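Local coordinates for protein peptidoglycan D,D-transpeptidase FtsI (Yersinia pestis, PDB 6SYN) that probably catalyses the D,D-transpeptidation that cross-links peptidoglycan as a class B penicillin-binding protein, and binds a β-lactam-derived ligand at its active site, at residues N176-V181 and I391-P396; F280-Q285 and R351-E356. All coordinates share one frame; numbering follows the deposited sequence.

Contact 1: N176-V181 and I391-P396; sequences NLVLSV and ITRVDP
The backbones of Leu179 and Thr392 are paired in a single beta bridge, CA to CA 3.8 Å, framed by two backbone hydrogen bonds: Arg393 N to Val178 O (3.1 Å) and Ser180 N to Ile391 O (2.8 Å). Regular pairing between the two segments does not go beyond this bridge.

Beside the bridge, Val178 and Arg393 run side by side, Val178 CG1 lying 3.7 Å from Arg393 CB. With CG anti to the backbone N (chi1 -161°) and the chain extended as far as NE, the arginine offers its methylenes to the valine and carries its polar end to Arg22 O, which NE donates to. Arginine suits this exposed border, being apolar along its stem and charged at its tip. Where Leu177 and Thr392 cross at about a right angle, Leu177 CD1 meets the threonine methyl CG2 at 3.9 Å.

Ser180 is small enough to sit against segment 391-396. Its OG lies within hydrogen-bonding reach of two carbonyl oxygens, Val217 O and Ser390 O, which must share its one proton. Leu177 and Leu179 also pack on Val137 of helix 136-140.

The isolated antiparallel-type bridge, with Leu179 and Thr392 as its non-hydrogen-bonded pair, ties the chain that pairs with strand 19-20 to a loop of the transpeptidase domain.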
ATOM      1  N   ASN A 176      -0.165 -16.804 -19.428  1.00 16.40           N
ATOM      2  CA  ASN A 176       0.735 -16.414 -18.311  1.00 15.52           C
ATOM      3  C   ASN A 176       0.680 -14.893 -18.157  1.00 15.15           C
ATOM      4  O   ASN A 176       0.427 -14.196 -19.168  1.00 15.14           O
ATOM      5  CB  ASN A 176       2.170 -16.891 -18.518  1.00 15.19           C
ATOM      6  CG  ASN A 176       2.262 -18.399 -18.573  1.00 14.97           C
ATOM      7  OD1 ASN A 176       1.556 -19.090 -17.843  1.00 14.78           O
ATOM      8  ND2 ASN A 176       3.108 -18.912 -19.452  1.00 14.64           N
ATOM      9  N   LEU A 177       0.893 -14.414 -16.931  1.00 14.55           N
ATOM     10  CA  LEU A 177       0.883 -12.972 -16.574  1.00 14.02           C
ATOM     11  C   LEU A 177       2.258 -12.609 -16.009  1.00 13.67           C
ATOM     12  O   LEU A 177       2.740 -13.343 -15.133  1.00 13.99           O
ATOM     13  CB  LEU A 177      -0.236 -12.732 -15.556  1.00 13.78           C
ATOM     14  CG  LEU A 177      -0.485 -11.279 -15.151  1.00 13.65           C
ATOM     15  CD1 LEU A 177      -0.644 -10.385 -16.367  1.00 13.57           C
ATOM     16  CD2 LEU A 177      -1.714 -11.175 -14.260  1.00 13.65           C
ATOM     17  N   VAL A 178       2.883 -11.550 -16.524  1.00 13.11           N
ATOM     18  CA  VAL A 178       4.169 -11.011 -15.995  1.00 12.85           C
ATOM     19  C   VAL A 178       3.852  -9.689 -15.288  1.00 12.70           C
ATOM     20  O   VAL A 178       3.544  -8.707 -15.987  1.00 12.90           O
ATOM     21  CB  VAL A 178       5.217 -10.857 -17.117  1.00 12.76           C
ATOM     22  CG1 VAL A 178       6.542 -10.303 -16.603  1.00 12.66           C
ATOM     23  CG2 VAL A 178       5.448 -12.175 -17.840  1.00 12.69           C
ATOM     24  N   LEU A 179       3.885  -9.676 -13.952  1.00 12.53           N
ATOM     25  CA  LEU A 179       3.613  -8.454 -13.148  1.00 12.34           C
ATOM     26  C   LEU A 179       4.828  -7.519 -13.220  1.00 12.18           C
ATOM     27  O   LEU A 179       5.930  -7.979 -13.589  1.00 11.94           O
ATOM     28  CB  LEU A 179       3.296  -8.822 -11.694  1.00 12.34           C
ATOM     29  CG  LEU A 179       2.023  -9.633 -11.449  1.00 12.47           C
ATOM     30  CD1 LEU A 179       1.773  -9.779  -9.957  1.00 12.51           C
ATOM     31  CD2 LEU A 179       0.803  -9.008 -12.114  1.00 12.51           C
ATOM     32  N   SER A 180       4.611  -6.251 -12.871  1.00 12.05           N
ATOM     33  CA  SER A 180       5.645  -5.190 -12.757  1.00 12.03           C
ATOM     34  C   SER A 180       6.397  -5.319 -11.422  1.00 11.85           C
ATOM     35  O   SER A 180       7.492  -4.750 -11.309  1.00 11.65           O
ATOM     36  CB  SER A 180       5.008  -3.837 -12.884  1.00 11.98           C
ATOM     37  OG  SER A 180       4.252  -3.545 -11.721  1.00 12.08           O
ATOM     38  N   VAL A 181       5.822  -6.039 -10.452  1.00 11.75           N
ATOM     39  CA  VAL A 181       6.333  -6.180  -9.054  1.00 11.81           C
ATOM     40  C   VAL A 181       7.607  -7.041  -9.048  1.00 11.76           C
ATOM     41  O   VAL A 181       7.772  -7.865  -9.966  1.00 11.89           O
ATOM     42  CB  VAL A 181       5.224  -6.766  -8.158  1.00 11.94           C
ATOM     43  CG1 VAL A 181       5.735  -7.245  -6.807  1.00 12.18           C
ATOM     44  CG2 VAL A 181       4.092  -5.772  -7.977  1.00 11.94           C
ATOM     45  N   ILE A 391       0.727  -2.554 -13.022  1.00 13.28           N
ATOM     46  CA  ILE A 391       1.100  -3.756 -12.200  1.00 13.56           C
ATOM     47  C   ILE A 391       1.663  -4.852 -13.113  1.00 14.14           C
ATOM     48  O   ILE A 391       1.876  -5.969 -12.600  1.00 14.12           O
ATOM     49  CB  ILE A 391      -0.044  -4.352 -11.334  1.00 13.41           C
ATOM     50  CG1 ILE A 391      -1.449  -3.907 -11.748  1.00 13.24           C
ATOM     51  CG2 ILE A 391       0.208  -4.104  -9.851  1.00 13.57           C
ATOM     52  CD1 ILE A 391      -1.943  -4.544 -13.028  1.00 13.20           C
ATOM     53  N   THR A 392       1.894  -4.573 -14.400  1.00 14.90           N
ATOM     54  CA  THR A 392       2.485  -5.548 -15.361  1.00 15.41           C
ATOM     55  C   THR A 392       3.784  -4.969 -15.928  1.00 15.98           C
ATOM     56  O   THR A 392       3.858  -3.744 -16.100  1.00 15.68           O
ATOM     57  CB  THR A 392       1.476  -5.950 -16.446  1.00 15.31           C
ATOM     58  OG1 THR A 392       1.119  -4.806 -17.225  1.00 15.11           O
ATOM     59  CG2 THR A 392       0.230  -6.577 -15.858  1.00 15.25           C
ATOM     60  N   ARG A 393       4.776  -5.825 -16.169  1.00 17.22           N
ATOM     61  CA  ARG A 393       6.079  -5.410 -16.741  1.00 18.35           C
ATOM     62  C   ARG A 393       5.790  -4.600 -18.006  1.00 19.12           C
ATOM     63  O   ARG A 393       4.947  -5.042 -18.808  1.00 18.80           O
ATOM     64  CB  ARG A 393       6.962  -6.625 -17.037  1.00 18.92           C
ATOM     65  CG  ARG A 393       8.437  -6.281 -17.177  1.00 19.53           C
ATOM     66  CD  ARG A 393       9.277  -7.451 -17.655  1.00 20.16           C
ATOM     67  NE  ARG A 393      10.643  -7.339 -17.150  1.00 20.90           N
ATOM     68  CZ  ARG A 393      11.623  -6.630 -17.711  1.00 20.91           C
ATOM     69  NH1 ARG A 393      11.417  -5.957 -18.833  1.00 21.06           N
ATOM     70  NH2 ARG A 393      12.817  -6.603 -17.143  1.00 20.83           N
ATOM     71  N   VAL A 394       6.421  -3.433 -18.141  1.00 20.29           N
ATOM     72  CA  VAL A 394       6.293  -2.549 -19.334  1.00 21.80           C
ATOM     73  C   VAL A 394       7.640  -2.558 -20.059  1.00 23.31           C
ATOM     74  O   VAL A 394       8.664  -2.732 -19.374  1.00 24.25           O
ATOM     75  CB  VAL A 394       5.867  -1.117 -18.946  1.00 21.84           C
ATOM     76  CG1 VAL A 394       4.694  -1.115 -17.981  1.00 21.55           C
ATOM     77  CG2 VAL A 394       7.020  -0.302 -18.378  1.00 22.06           C
ATOM     78  N   ASP A 395       7.626  -2.375 -21.383  1.00 25.03           N
ATOM     79  CA  ASP A 395       8.834  -2.156 -22.226  1.00 26.62           C
ATOM     80  C   ASP A 395       9.196  -0.672 -22.190  1.00 26.39           C
ATOM     81  O   ASP A 395       8.446   0.144 -22.720  1.00 26.44           O
ATOM     82  CB  ASP A 395       8.585  -2.594 -23.673  1.00 28.00           C
ATOM     83  CG  ASP A 395       8.228  -4.063 -23.823  1.00 28.88           C
ATOM     84  OD1 ASP A 395       9.157  -4.899 -23.788  1.00 28.91           O
ATOM     85  OD2 ASP A 395       7.021  -4.361 -23.969  1.00 29.88           O
ATOM     86  N   PRO A 396      10.341  -0.252 -21.600  1.00 26.14           N
ATOM     87  CA  PRO A 396      10.692   1.167 -21.563  1.00 26.24           C
ATOM     88  C   PRO A 396      11.171   1.614 -22.943  1.00 26.76           C
ATOM     89  O   PRO A 396      11.454   0.770 -23.791  1.00 26.69           O
ATOM     90  CB  PRO A 396      11.818   1.270 -20.522  1.00 26.13           C
ATOM     91  CG  PRO A 396      12.036  -0.144 -20.000  1.00 25.97           C
ATOM     92  CD  PRO A 396      11.379  -1.088 -20.985  1.00 25.93           C
TER

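Contact 2: F280-Q285 and R351-E356; sequences FVNGHQ and RWSDIE
Asn282 and Ile355 are joined by a hydrogen bond: Ile355 N donates to Asn282 OD1 at 3.1 Å. The amide oxygen is met obliquely, the donor standing 54° above its carbonyl plane. Ile355 lies in the first turn of the helix, where backbone N-H groups lack an acceptor four residues earlier; a side-chain oxygen therefore fits here, and the partial positive charge of a helix start would probably strengthen the bond.

The helix also caps itself. Ser353, the N-cap, and Glu356 form a capping box: Ser353 N donates to Glu356 OE1 at 3.1 Å, and Glu356 N returns a weak bond to Ser353 OG. Glu356 OE1 is further salt-bridged to Lys349.

Van der Waals contacts surround the amide. Val281 CG1, anti to the backbone N (chi1 175°), reaches over the Asp354-Ile355 peptide and makes an apolar contact with Ile355 CB at 4.1 Å. At about a right angle to the His284 side chain, Ile355 sets CG1 3.7 Å from His284 ND1. Asn282 ND2 lies 3.7 Å from Asp354 CB.

Asn282 and Gly283 suit the turn: Val281 to His284 form a type I' turn whose two central residues have positive phi, readily adopted by asparagine and glycine.

The hairpin of strands 279-281 and 284-286 thus leans on the start of helix 354-360; Ile286 touches both Val281 and Ile355, while Leu314 of helix 306-314 packs against Val281 and Asp354.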
ATOM      1  N   PHE A 280      -3.904  34.199  13.150  1.00 14.94           N
ATOM      2  CA  PHE A 280      -5.339  33.835  13.038  1.00 15.20           C
ATOM      3  C   PHE A 280      -5.768  33.891  11.569  1.00 15.18           C
ATOM      4  O   PHE A 280      -5.326  34.776  10.804  1.00 15.02           O
ATOM      5  CB  PHE A 280      -6.209  34.699  13.954  1.00 15.48           C
ATOM      6  CG  PHE A 280      -6.172  34.296  15.409  1.00 15.74           C
ATOM      7  CD1 PHE A 280      -6.760  33.116  15.836  1.00 15.91           C
ATOM      8  CD2 PHE A 280      -5.550  35.098  16.358  1.00 15.99           C
ATOM      9  CE1 PHE A 280      -6.726  32.746  17.174  1.00 16.24           C
ATOM     10  CE2 PHE A 280      -5.516  34.728  17.695  1.00 16.02           C
ATOM     11  CZ  PHE A 280      -6.102  33.552  18.101  1.00 16.17           C
ATOM     12  N   VAL A 281      -6.595  32.908  11.215  1.00 15.40           N
ATOM     13  CA  VAL A 281      -7.255  32.703   9.897  1.00 15.39           C
ATOM     14  C   VAL A 281      -8.725  32.378  10.206  1.00 15.87           C
ATOM     15  O   VAL A 281      -8.988  31.279  10.747  1.00 15.67           O
ATOM     16  CB  VAL A 281      -6.526  31.590   9.116  1.00 14.99           C
ATOM     17  CG1 VAL A 281      -7.205  31.239   7.800  1.00 14.97           C
ATOM     18  CG2 VAL A 281      -5.067  31.951   8.882  1.00 14.86           C
ATOM     19  N   ASN A 282      -9.627  33.339   9.975  1.00 16.57           N
ATOM     20  CA  ASN A 282     -11.087  33.232  10.261  1.00 17.42           C
ATOM     21  C   ASN A 282     -11.331  32.964  11.754  1.00 18.36           C
ATOM     22  O   ASN A 282     -12.361  32.317  12.074  1.00 18.72           O
ATOM     23  CB  ASN A 282     -11.770  32.118   9.455  1.00 17.40           C
ATOM     24  CG  ASN A 282     -11.751  32.303   7.949  1.00 17.24           C
ATOM     25  OD1 ASN A 282     -11.902  31.329   7.210  1.00 17.28           O
ATOM     26  ND2 ASN A 282     -11.600  33.533   7.482  1.00 16.76           N
ATOM     27  N   GLY A 283     -10.432  33.416  12.637  1.00 19.41           N
ATOM     28  CA  GLY A 283     -10.565  33.259  14.100  1.00 20.42           C
ATOM     29  C   GLY A 283     -10.095  31.904  14.610  1.00 21.44           C
ATOM     30  O   GLY A 283     -10.275  31.651  15.820  1.00 21.97           O
ATOM     31  N   HIS A 284      -9.533  31.059  13.734  1.00 22.65           N
ATOM     32  CA  HIS A 284      -8.816  29.799  14.082  1.00 23.74           C
ATOM     33  C   HIS A 284      -7.302  30.072  14.094  1.00 24.25           C
ATOM     34  O   HIS A 284      -6.812  30.728  13.147  1.00 24.18           O
ATOM     35  CB  HIS A 284      -9.166  28.668  13.099  1.00 24.26           C
ATOM     36  CG  HIS A 284     -10.607  28.266  13.087  1.00 24.91           C
ATOM     37  ND1 HIS A 284     -11.411  28.435  11.970  1.00 24.67           N
ATOM     38  CD2 HIS A 284     -11.387  27.697  14.033  1.00 24.54           C
ATOM     39  CE1 HIS A 284     -12.620  27.991  12.232  1.00 24.56           C
ATOM     40  NE2 HIS A 284     -12.633  27.535  13.492  1.00 24.63           N
ATOM     41  N   GLN A 285      -6.588  29.598  15.120  1.00 24.41           N
ATOM     42  CA  GLN A 285      -5.119  29.789  15.273  1.00 24.90           C
ATOM     43  C   GLN A 285      -4.373  28.744  14.433  1.00 24.66           C
ATOM     44  O   GLN A 285      -4.551  27.545  14.696  1.00 24.47           O
ATOM     45  CB  GLN A 285      -4.691  29.681  16.742  1.00 25.00           C
ATOM     46  CG  GLN A 285      -3.331  30.312  17.024  1.00 24.93           C
ATOM     47  CD  GLN A 285      -2.835  30.118  18.438  1.00 24.82           C
ATOM     48  OE1 GLN A 285      -1.909  30.792  18.881  1.00 24.80           O
ATOM     49  NE2 GLN A 285      -3.438  29.186  19.160  1.00 24.31           N
ATOM     50  N   ARG A 351     -15.471  28.217  -4.313  1.00 28.36           N
ATOM     51  CA  ARG A 351     -15.550  29.318  -3.316  1.00 28.35           C
ATOM     52  C   ARG A 351     -15.065  28.808  -1.953  1.00 26.20           C
ATOM     53  O   ARG A 351     -15.895  28.300  -1.176  1.00 26.78           O
ATOM     54  CB  ARG A 351     -16.987  29.842  -3.236  1.00 30.60           C
ATOM     55  CG  ARG A 351     -17.179  31.022  -2.293  1.00 33.02           C
ATOM     56  CD  ARG A 351     -18.236  30.741  -1.238  1.00 35.25           C
ATOM     57  NE  ARG A 351     -19.484  30.243  -1.819  1.00 37.78           N
ATOM     58  CZ  ARG A 351     -20.392  29.484  -1.192  1.00 38.28           C
ATOM     59  NH1 ARG A 351     -20.217  29.109   0.067  1.00 38.72           N
ATOM     60  NH2 ARG A 351     -21.480  29.095  -1.837  1.00 37.40           N
ATOM     61  N   TRP A 352     -13.767  28.958  -1.682  1.00 23.07           N
ATOM     62  CA  TRP A 352     -13.093  28.460  -0.454  1.00 20.63           C
ATOM     63  C   TRP A 352     -13.080  29.552   0.615  1.00 19.85           C
ATOM     64  O   TRP A 352     -12.872  30.724   0.252  1.00 20.41           O
ATOM     65  CB  TRP A 352     -11.658  28.035  -0.762  1.00 19.37           C
ATOM     66  CG  TRP A 352     -11.500  26.841  -1.648  1.00 18.27           C
ATOM     67  CD1 TRP A 352     -11.979  26.664  -2.914  1.00 17.67           C
ATOM     68  CD2 TRP A 352     -10.728  25.668  -1.340  1.00 17.72           C
ATOM     69  NE1 TRP A 352     -11.581  25.448  -3.403  1.00 17.49           N
ATOM     70  CE2 TRP A 352     -10.812  24.815  -2.461  1.00 17.43           C
ATOM     71  CE3 TRP A 352      -9.987  25.255  -0.226  1.00 17.35           C
ATOM     72  CZ2 TRP A 352     -10.182  23.572  -2.492  1.00 17.11           C
ATOM     73  CZ3 TRP A 352      -9.362  24.029  -0.261  1.00 17.10           C
ATOM     74  CH2 TRP A 352      -9.460  23.201  -1.380  1.00 17.01           C
ATOM     75  N   SER A 353     -13.251  29.168   1.883  1.00 18.74           N
ATOM     76  CA  SER A 353     -12.924  30.004   3.067  1.00 17.68           C
ATOM     77  C   SER A 353     -11.402  30.035   3.231  1.00 17.19           C
ATOM     78  O   SER A 353     -10.722  29.149   2.685  1.00 16.97           O
ATOM     79  CB  SER A 353     -13.608  29.510   4.316  1.00 17.50           C
ATOM     80  OG  SER A 353     -13.199  28.189   4.641  1.00 17.13           O
ATOM     81  N   ASP A 354     -10.899  31.031   3.955  1.00 16.97           N
ATOM     82  CA  ASP A 354      -9.449  31.281   4.162  1.00 16.66           C
ATOM     83  C   ASP A 354      -8.844  30.147   5.005  1.00 16.19           C
ATOM     84  O   ASP A 354      -7.689  29.768   4.733  1.00 15.86           O
ATOM     85  CB  ASP A 354      -9.251  32.678   4.753  1.00 16.79           C
ATOM     86  CG  ASP A 354      -9.547  33.790   3.761  1.00 17.15           C
ATOM     87  OD1 ASP A 354     -10.240  33.519   2.750  1.00 17.32           O
ATOM     88  OD2 ASP A 354      -9.076  34.916   4.001  1.00 17.42           O
ATOM     89  N   ILE A 355      -9.597  29.618   5.976  1.00 15.96           N
ATOM     90  CA  ILE A 355      -9.178  28.462   6.830  1.00 15.85           C
ATOM     91  C   ILE A 355      -9.141  27.187   5.977  1.00 15.32           C
ATOM     92  O   ILE A 355      -8.267  26.336   6.236  1.00 15.17           O
ATOM     93  CB  ILE A 355     -10.071  28.297   8.085  1.00 16.10           C
ATOM     94  CG1 ILE A 355      -9.606  27.145   8.984  1.00 16.19           C
ATOM     95  CG2 ILE A 355     -11.541  28.128   7.715  1.00 16.24           C
ATOM     96  CD1 ILE A 355      -8.142  27.177   9.367  1.00 16.18           C
ATOM     97  N   GLU A 356     -10.044  27.046   5.003  1.00 14.84           N
ATOM     98  CA  GLU A 356     -10.086  25.858   4.107  1.00 14.53           C
ATOM     99  C   GLU A 356      -8.819  25.853   3.245  1.00 14.42           C
ATOM    100  O   GLU A 356      -8.123  24.821   3.231  1.00 14.65           O
ATOM    101  CB  GLU A 356     -11.383  25.839   3.299  1.00 14.57           C
ATOM    102  CG  GLU A 356     -12.546  25.266   4.093  1.00 14.61           C
ATOM    103  CD  GLU A 356     -13.937  25.518   3.535  1.00 14.69           C
ATOM    104  OE1 GLU A 356     -14.060  26.275   2.546  1.00 14.78           O
ATOM    105  OE2 GLU A 356     -14.896  24.947   4.090  1.00 14.60           O
TER

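Along the chain the four segments come in the order 176-181, 280-285, 351-356, 391-396, so contact 2 falls wholly between the two halves of contact 1. In space their centres are 46 Å apart and their nearest atoms about 30 Å, on opposite sides of the chain's centre, with no helix or strand in common. Contact 1 is a buried join between the chain beside strand 19-20 and a loop of the transpeptidase domain, near the five-stranded antiparallel sheet that supplies Val217. Contact 2 packs a hairpin on a helix start at that domain's surface, near the ligand but not touching it, with the Ile355 side chain about 11 Å from the bound CB9.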